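Local coordinates for Thiol:disulfide interchange protein (Klebsiella pneumoniae, PDB 6DXN) that probably acts as a periplasmic thiol-disulfide oxidoreductase of the DsbA subfamily, within the thioredoxin family, at residues A[73-85]-A[127-141]. Residues are numbered along the deposited sequence; the frame is centred on the assembly and turned at random. Where two conformers were deposited one is given.
Sequences ALTEAWAVAQYAG and MQSNFMVKALIARQD
A79 is the central bump: its CB drops as a knob into the hollow bounded by V133, L136, I137 and Q140, with I137 CG1 3.6 Å from A79 CB. So small a knob lets the axes of helix segments 73-83 and 131-141 approach to 8.8 Å, with their N-to-C directions 130° apart, nearer perpendicular than antiparallel. I137 answers from one flank, its CD1 lying against CA and CG of E76, while L136 CD2 reaches over A79 CA to the amide end of Q82.

V133 works as a fork. Its CG1 meets V80 CG2 at 3.8 Å, and CG2, lying beside the backbone N, fits against CB and CG of Y83. The next wedge is selenomethionine M127: the bend at chi3 (-57°) brings CE onto V80 CG1, while SE lies in the plane of the Y83 ring at its edge, 5.0 Å from the centroid, a Met-aromatic contact. N130 lies obliquely against the same ring and N-caps helix 131-146, OD1 accepting from V133 N in the carbonyl plane and weakly from M132 N.

Across the other end, T75 CG2 packs on the Q140 amide, 3.6 Å from Q140 NE2. Q140 NE2 bonds to L136 O, opposite in face to Q140 N, and OE1 sits at the edge of the W78 indole, near CD1, and accepts a hydrogen bond from H63 N of strand 60-63; both ends of the amide are thereby fixed. The indole NE1 has its own partner, K61 O.

Q128 NE2 donates to E76 OE1 at 3.0 Å and 170°, from above the carboxylate plane, and a water links E76 OE2 to Q128 O. The chemistry thus implies an apolar join within the helical part of this DsbA-like domain, pinned by a neutral amide that could modestly stabilise the E76 carboxylate.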
loop_
_atom_site.group_PDB
_atom_site.type_symbol
_atom_site.label_atom_id
_atom_site.label_comp_id
_atom_site.label_asym_id
_atom_site.label_seq_id
_atom_site.Cartn_x
_atom_site.Cartn_y
_atom_site.Cartn_z
ATOM N N ALA A 73 4.610 -11.056 9.666
ATOM C CA ALA A 73 4.128 -12.193 8.856
ATOM C C ALA A 73 3.401 -11.686 7.603
ATOM O O ALA A 73 3.522 -12.283 6.548
ATOM C CB ALA A 73 3.235 -13.092 9.674
ATOM N N LEU A 74 2.640 -10.599 7.772
ATOM C CA LEU A 74 1.862 -9.940 6.729
ATOM C C LEU A 74 2.772 -9.244 5.699
ATOM O O LEU A 74 2.475 -9.296 4.523
ATOM C CB LEU A 74 0.898 -8.944 7.383
ATOM C CG LEU A 74 -0.258 -9.565 8.165
ATOM C CD1 LEU A 74 -0.933 -8.536 9.054
ATOM C CD2 LEU A 74 -1.263 -10.234 7.233
ATOM N N THR A 75 3.858 -8.597 6.146
ATOM C CA THR A 75 4.788 -7.942 5.202
ATOM C C THR A 75 5.431 -9.028 4.334
ATOM O O THR A 75 5.714 -8.813 3.172
ATOM C CB THR A 75 5.826 -7.073 5.930
ATOM O OG1 THR A 75 5.121 -6.109 6.705
ATOM C CG2 THR A 75 6.773 -6.355 4.995
ATOM N N GLU A 76 5.613 -10.214 4.929
ATOM C CA GLU A 76 6.167 -11.336 4.235
ATOM C C GLU A 76 5.124 -11.892 3.262
ATOM O O GLU A 76 5.444 -12.201 2.116
ATOM C CB GLU A 76 6.613 -12.399 5.241
ATOM C CG GLU A 76 7.168 -13.650 4.598
ATOM C CD GLU A 76 7.612 -14.687 5.612
ATOM O OE1 GLU A 76 6.776 -15.099 6.441
ATOM O OE2 GLU A 76 8.796 -15.051 5.591
ATOM N N ALA A 77 3.872 -12.006 3.733
ATOM C CA ALA A 77 2.805 -12.543 2.900
ATOM C C ALA A 77 2.576 -11.638 1.681
ATOM O O ALA A 77 2.334 -12.127 0.570
ATOM C CB ALA A 77 1.549 -12.706 3.715
ATOM N N TRP A 78 2.696 -10.321 1.881
ATOM C CA TRP A 78 2.468 -9.380 0.764
ATOM C C TRP A 78 3.596 -9.537 -0.276
ATOM O O TRP A 78 3.352 -9.534 -1.494
ATOM C CB TRP A 78 2.308 -7.960 1.322
ATOM C CG TRP A 78 1.846 -6.929 0.337
ATOM C CD1 TRP A 78 2.477 -5.758 0.034
ATOM C CD2 TRP A 78 0.674 -6.981 -0.496
ATOM N NE1 TRP A 78 1.769 -5.070 -0.908
ATOM C CE2 TRP A 78 0.661 -5.793 -1.258
ATOM C CE3 TRP A 78 -0.373 -7.898 -0.664
ATOM C CZ2 TRP A 78 -0.346 -5.504 -2.177
ATOM C CZ3 TRP A 78 -1.355 -7.624 -1.594
ATOM C CH2 TRP A 78 -1.342 -6.435 -2.332
ATOM N N ALA A 79 4.827 -9.706 0.217
ATOM C CA ALA A 79 6.009 -9.881 -0.630
ATOM C C ALA A 79 5.881 -11.167 -1.454
ATOM O O ALA A 79 6.155 -11.164 -2.658
ATOM C CB ALA A 79 7.252 -9.875 0.223
ATOM N N VAL A 80 5.463 -12.262 -0.799
ATOM C CA VAL A 80 5.253 -13.534 -1.487
ATOM C C VAL A 80 4.106 -13.359 -2.487
ATOM O O VAL A 80 4.165 -13.886 -3.605
ATOM C CB VAL A 80 4.954 -14.695 -0.513
ATOM C CG1 VAL A 80 4.408 -15.912 -1.240
ATOM C CG2 VAL A 80 6.163 -15.083 0.318
ATOM N N ALA A 81 3.064 -12.637 -2.057
ATOM C CA ALA A 81 1.857 -12.381 -2.860
ATOM C C ALA A 81 2.200 -11.759 -4.220
ATOM O O ALA A 81 1.609 -12.133 -5.245
ATOM C CB ALA A 81 0.924 -11.476 -2.089
ATOM N N GLN A 82 3.150 -10.817 -4.216
ATOM C CA GLN A 82 3.569 -10.075 -5.422
ATOM C C GLN A 82 4.553 -10.910 -6.254
ATOM O O GLN A 82 4.566 -10.815 -7.475
ATOM C CB GLN A 82 4.190 -8.737 -5.019
ATOM C CG GLN A 82 3.211 -7.828 -4.300
ATOM C CD GLN A 82 3.881 -6.663 -3.620
ATOM O OE1 GLN A 82 3.629 -6.387 -2.451
ATOM N NE2 GLN A 82 4.760 -5.985 -4.337
ATOM N N TYR A 83 5.375 -11.712 -5.572
ATOM C CA TYR A 83 6.340 -12.595 -6.236
ATOM C C TYR A 83 5.578 -13.695 -6.983
ATOM O O TYR A 83 5.940 -14.059 -8.106
ATOM C CB TYR A 83 7.319 -13.185 -5.218
ATOM C CG TYR A 83 8.190 -14.291 -5.760
ATOM C CD1 TYR A 83 9.348 -14.010 -6.469
ATOM C CD2 TYR A 83 7.861 -15.623 -5.560
ATOM C CE1 TYR A 83 10.148 -15.023 -6.975
ATOM C CE2 TYR A 83 8.652 -16.647 -6.057
ATOM C CZ TYR A 83 9.801 -16.346 -6.767
ATOM O OH TYR A 83 10.583 -17.353 -7.257
ATOM N N ALA A 84 4.543 -14.230 -6.320
ATOM C CA ALA A 84 3.669 -15.243 -6.898
ATOM C C ALA A 84 2.678 -14.564 -7.851
ATOM O O ALA A 84 1.965 -15.231 -8.607
ATOM C CB ALA A 84 2.948 -15.988 -5.804
ATOM N N GLY A 85 2.621 -13.231 -7.767
ATOM C CA GLY A 85 1.754 -12.432 -8.613
ATOM C C GLY A 85 0.281 -12.561 -8.254
ATOM O O GLY A 85 -0.562 -12.136 -9.043
HETATM N N MSE A 127 8.918 -19.941 -1.106
HETATM C CA MSE A 127 8.892 -18.521 -1.477
HETATM C C MSE A 127 9.392 -17.640 -0.359
HETATM O O MSE A 127 10.077 -16.652 -0.607
HETATM C CB MSE A 127 7.487 -18.156 -1.964
HETATM C CG MSE A 127 7.295 -18.800 -3.343
HETATM SE SE MSE A 127 5.603 -18.305 -4.226
HETATM C CE MSE A 127 4.296 -18.870 -2.870
ATOM N N GLN A 128 9.067 -18.004 0.887
ATOM C CA GLN A 128 9.523 -17.241 2.051
ATOM C C GLN A 128 11.052 -17.102 2.050
ATOM O O GLN A 128 11.585 -16.146 2.619
ATOM C CB GLN A 128 9.115 -17.921 3.357
ATOM C CG GLN A 128 7.652 -17.753 3.735
ATOM C CD GLN A 128 7.304 -18.638 4.908
ATOM O OE1 GLN A 128 7.310 -19.858 4.803
ATOM N NE2 GLN A 128 6.987 -18.026 6.036
ATOM N N SER A 129 11.737 -18.061 1.408
ATOM C CA SER A 129 13.195 -18.109 1.381
ATOM C C SER A 129 13.772 -17.284 0.218
ATOM O O SER A 129 14.864 -16.732 0.339
ATOM C CB SER A 129 13.663 -19.541 1.283
ATOM O OG SER A 129 13.043 -20.355 2.265
ATOM N N ASN A 130 13.029 -17.234 -0.894
ATOM C CA ASN A 130 13.421 -16.571 -2.150
ATOM C C ASN A 130 14.138 -15.235 -1.886
ATOM O O ASN A 130 13.713 -14.396 -1.076
ATOM C CB ASN A 130 12.211 -16.437 -3.080
ATOM C CG ASN A 130 12.542 -15.769 -4.397
ATOM O OD1 ASN A 130 12.581 -14.544 -4.488
ATOM N ND2 ASN A 130 12.714 -16.569 -5.436
ATOM N N PHE A 131 15.230 -15.034 -2.621
ATOM C CA PHE A 131 16.055 -13.828 -2.477
ATOM C C PHE A 131 15.263 -12.548 -2.807
ATOM O O PHE A 131 15.455 -11.545 -2.147
ATOM C CB PHE A 131 17.345 -13.947 -3.302
ATOM C CG PHE A 131 17.199 -13.805 -4.797
ATOM C CD1 PHE A 131 17.300 -12.556 -5.395
ATOM C CD2 PHE A 131 17.004 -14.913 -5.614
ATOM C CE1 PHE A 131 17.179 -12.416 -6.769
ATOM C CE2 PHE A 131 16.875 -14.772 -6.988
ATOM C CZ PHE A 131 16.959 -13.521 -7.563
HETATM N N MSE A 132 14.377 -12.607 -3.810
HETATM C CA MSE A 132 13.600 -11.418 -4.213
HETATM C C MSE A 132 12.554 -11.100 -3.177
HETATM O O MSE A 132 12.260 -9.938 -2.930
HETATM C CB MSE A 132 12.927 -11.569 -5.578
HETATM C CG MSE A 132 13.941 -11.370 -6.703
HETATM SE SE MSE A 132 13.310 -12.197 -8.373
HETATM C CE MSE A 132 12.094 -10.747 -8.922
ATOM N N VAL A 133 11.996 -12.146 -2.561
ATOM C CA VAL A 133 10.959 -11.990 -1.524
ATOM C C VAL A 133 11.569 -11.264 -0.317
ATOM O O VAL A 133 11.012 -10.282 0.177
ATOM C CB VAL A 133 10.344 -13.353 -1.149
ATOM C CG1 VAL A 133 9.580 -13.316 0.170
ATOM C CG2 VAL A 133 9.458 -13.869 -2.267
ATOM N N LYS A 134 12.750 -11.719 0.099
ATOM C CA LYS A 134 13.470 -11.165 1.247
ATOM C C LYS A 134 13.885 -9.719 0.971
ATOM O O LYS A 134 13.866 -8.892 1.867
ATOM C CB LYS A 134 14.701 -12.022 1.546
ATOM C CG LYS A 134 14.394 -13.466 1.922
ATOM C CD LYS A 134 15.610 -14.382 1.821
ATOM C CE LYS A 134 16.687 -14.117 2.852
ATOM N NZ LYS A 134 16.230 -14.459 4.218
ATOM N N ALA A 135 14.275 -9.441 -0.276
ATOM C CA ALA A 135 14.711 -8.098 -0.647
ATOM C C ALA A 135 13.541 -7.114 -0.542
ATOM O O ALA A 135 13.735 -5.980 -0.115
ATOM C CB ALA A 135 15.301 -8.105 -2.039
ATOM N N LEU A 136 12.337 -7.573 -0.915
ATOM C CA LEU A 136 11.140 -6.724 -0.904
ATOM C C LEU A 136 10.684 -6.487 0.544
ATOM O O LEU A 136 10.224 -5.411 0.876
ATOM C CB LEU A 136 10.049 -7.388 -1.750
ATOM C CG LEU A 136 8.797 -6.551 -2.011
ATOM C CD1 LEU A 136 9.150 -5.216 -2.661
ATOM C CD2 LEU A 136 7.820 -7.310 -2.889
ATOM N N ILE A 137 10.807 -7.510 1.393
ATOM C CA ILE A 137 10.463 -7.400 2.818
ATOM C C ILE A 137 11.369 -6.334 3.455
ATOM O O ILE A 137 10.907 -5.487 4.208
ATOM C CB ILE A 137 10.591 -8.775 3.519
ATOM C CG1 ILE A 137 9.563 -9.776 2.989
ATOM C CG2 ILE A 137 10.495 -8.630 5.032
ATOM C CD1 ILE A 137 9.828 -11.200 3.400
ATOM N N ALA A 138 12.668 -6.373 3.129
ATOM C CA ALA A 138 13.613 -5.420 3.726
ATOM C C ALA A 138 13.348 -4.005 3.197
ATOM O O ALA A 138 13.429 -3.037 3.958
ATOM C CB ALA A 138 15.034 -5.867 3.493
ATOM N N ARG A 139 13.006 -3.904 1.904
ATOM C CA ARG A 139 12.691 -2.615 1.250
ATOM C C ARG A 139 11.516 -1.935 1.971
ATOM O O ARG A 139 11.554 -0.731 2.265
ATOM C CB ARG A 139 12.350 -2.860 -0.226
ATOM C CG ARG A 139 11.864 -1.644 -1.009
ATOM C CD ARG A 139 12.922 -0.574 -1.221
ATOM N NE ARG A 139 12.518 0.435 -2.197
ATOM C CZ ARG A 139 13.276 1.460 -2.584
ATOM N NH1 ARG A 139 14.477 1.633 -2.055
ATOM N NH2 ARG A 139 12.833 2.307 -3.501
ATOM N N GLN A 140 10.460 -2.714 2.202
ATOM C CA GLN A 140 9.243 -2.246 2.868
ATOM C C GLN A 140 9.562 -1.695 4.268
ATOM O O GLN A 140 9.157 -0.581 4.591
ATOM C CB GLN A 140 8.214 -3.380 2.888
ATOM C CG GLN A 140 7.499 -3.565 1.551
ATOM C CD GLN A 140 6.705 -4.847 1.472
ATOM O OE1 GLN A 140 5.477 -4.843 1.483
ATOM N NE2 GLN A 140 7.405 -5.968 1.428
ATOM N N ASP A 141 10.291 -2.471 5.083
ATOM C CA ASP A 141 10.652 -2.077 6.453
ATOM C C ASP A 141 11.597 -0.860 6.454
ATOM O O ASP A 141 11.449 0.067 7.261
ATOM C CB ASP A 141 11.293 -3.247 7.209
ATOM C CG ASP A 141 10.377 -4.442 7.441
ATOM O OD1 ASP A 141 9.134 -4.257 7.421
ATOM O OD2 ASP A 141 10.916 -5.557 7.640
HETATM O O HOH W 1 10.990 -14.466 4.447
#